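PDB 1BF6: phosphotriesterase homology protein from Escherichia coli, which hydrolyses phosphorylated glyceryl acetates, as well as aromatic acetates and propionates, using two zinc ions bound per subunit. Local coordinates for residues L225-R229 and L268-F273. Numbering follows the deposited sequence.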
# COMPACT_ATOMS: atom_id res chain seq x y z
N LEU A 225 -4.19 3.73 17.16
CA LEU A 225 -4.62 4.96 16.50
C LEU A 225 -4.90 6.05 17.55
O LEU A 225 -4.57 7.21 17.35
CB LEU A 225 -5.83 4.73 15.60
CG LEU A 225 -5.53 3.96 14.32
CD1 LEU A 225 -6.82 3.67 13.56
CD2 LEU A 225 -4.55 4.76 13.44
N HIS A 226 -5.47 5.65 18.69
CA HIS A 226 -5.75 6.60 19.76
C HIS A 226 -4.47 7.21 20.32
O HIS A 226 -4.43 8.40 20.64
CB HIS A 226 -6.55 5.94 20.89
CG HIS A 226 -8.02 5.94 20.66
ND1 HIS A 226 -8.85 6.94 21.13
CD2 HIS A 226 -8.82 5.10 19.95
CE1 HIS A 226 -10.08 6.73 20.71
NE2 HIS A 226 -10.09 5.62 19.99
N ALA A 227 -3.41 6.40 20.42
CA ALA A 227 -2.12 6.87 20.93
C ALA A 227 -1.59 7.97 20.00
O ALA A 227 -1.05 8.98 20.45
CB ALA A 227 -1.12 5.71 21.01
N LEU A 228 -1.78 7.77 18.70
CA LEU A 228 -1.33 8.74 17.69
C LEU A 228 -2.19 10.00 17.74
O LEU A 228 -1.67 11.12 17.70
CB LEU A 228 -1.35 8.10 16.30
CG LEU A 228 -0.42 6.87 16.23
CD1 LEU A 228 -0.46 6.26 14.84
CD2 LEU A 228 1.00 7.25 16.63
N ARG A 229 -3.50 9.83 17.87
CA ARG A 229 -4.40 10.96 17.97
C ARG A 229 -4.09 11.79 19.23
O ARG A 229 -4.07 13.02 19.18
CB ARG A 229 -5.85 10.46 18.04
CG ARG A 229 -6.87 11.57 18.21
CD ARG A 229 -8.25 10.99 18.37
NE ARG A 229 -9.25 12.05 18.51
CZ ARG A 229 -10.05 12.17 19.56
NH1 ARG A 229 -9.97 11.30 20.56
NH2 ARG A 229 -10.92 13.16 19.61
N LEU A 268 -14.17 2.98 15.29
CA LEU A 268 -13.20 4.01 15.63
C LEU A 268 -13.96 5.26 16.13
O LEU A 268 -13.61 5.84 17.15
CB LEU A 268 -12.36 4.35 14.39
CG LEU A 268 -11.12 5.22 14.62
CD1 LEU A 268 -10.23 4.57 15.67
CD2 LEU A 268 -10.37 5.40 13.30
N ARG A 269 -14.99 5.66 15.40
CA ARG A 269 -15.79 6.82 15.82
C ARG A 269 -16.46 6.53 17.17
O ARG A 269 -16.51 7.40 18.05
CB ARG A 269 -16.83 7.18 14.76
CG ARG A 269 -16.26 7.85 13.51
CD ARG A 269 -17.34 8.46 12.65
NE ARG A 269 -18.32 7.47 12.23
CZ ARG A 269 -18.47 7.02 10.98
NH1 ARG A 269 -17.72 7.51 9.99
NH2 ARG A 269 -19.38 6.09 10.72
N GLN A 270 -16.92 5.30 17.36
CA GLN A 270 -17.56 4.91 18.62
C GLN A 270 -16.59 5.02 19.79
O GLN A 270 -16.98 5.42 20.89
CB GLN A 270 -18.15 3.50 18.52
CG GLN A 270 -19.39 3.42 17.61
CD GLN A 270 -19.63 2.03 17.03
OE1 GLN A 270 -19.13 1.01 17.54
NE2 GLN A 270 -20.40 1.97 15.94
N SER A 271 -15.32 4.71 19.55
CA SER A 271 -14.31 4.80 20.59
C SER A 271 -13.88 6.24 20.88
O SER A 271 -13.08 6.47 21.78
CB SER A 271 -13.08 3.95 20.23
OG SER A 271 -12.39 4.48 19.11
N GLY A 272 -14.38 7.19 20.10
CA GLY A 272 -14.03 8.59 20.35
C GLY A 272 -13.51 9.49 19.24
O GLY A 272 -13.40 10.70 19.45
N PHE A 273 -13.17 8.94 18.08
CA PHE A 273 -12.65 9.75 16.97
C PHE A 273 -13.74 10.58 16.31
O PHE A 273 -14.81 10.06 15.98
CB PHE A 273 -12.02 8.86 15.89
CG PHE A 273 -10.55 8.56 16.08
CD1 PHE A 273 -10.08 8.05 17.28
CD2 PHE A 273 -9.66 8.72 15.02
CE1 PHE A 273 -8.72 7.69 17.42
CE2 PHE A 273 -8.31 8.37 15.15
CZ PHE A 273 -7.84 7.85 16.35
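The CA atoms of Leu225 and Leu268 are 8.7 Å apart, those of His226 and Phe273 8.1 Å, where helix 218-230 meets the end of helix 259-270, which closes in a Schellman motif on the outside of the TIM barrel. Gly272 leaves the helix with positive phi (129°), and the chain then turns so that the Phe273 ring reaches back between the two helices. One edge of that ring points at the face of His226, an edge-to-face pair with centroids 4.8 Å apart and planes at 74°; Phe273 CE1 sits over the middle of the imidazole. The two faces of the phenyl are covered from opposite sides by Leu268 CD1 and Arg229 CD, the latter a CH-pi contact 3.6 Å from the centroid of the Phe273 ring. With CG of Arg229 anti to the backbone N (chi1 178°) and the chain extended beyond it, CD lies over the ring and NE continues to a salt bridge with Asp277, while Gly272 O lies over a face of the guanidinium. Deeper in, Leu225 CB packs on Phe273 CZ and Leu225 CD1 meets Leu268 CD2 at 4.0 Å, the two leucines crossing at about a right angle; Leu225 also touches Val237 of strand 237-239, and Leu268 touches Met281 of helix 275-289. Polar contact comes from two hydrogen bonds in series: His226 NE2 donates in its ring plane to Ser271 OG, 2.7 Å away and nearly straight, which, with Phe273 over one face, helps hold the ring's rotation, and Ser271 OG in turn donates to Leu268 O, which also accepts a hydrogen bond from Phe273 N on the opposite face of its carbonyl plane.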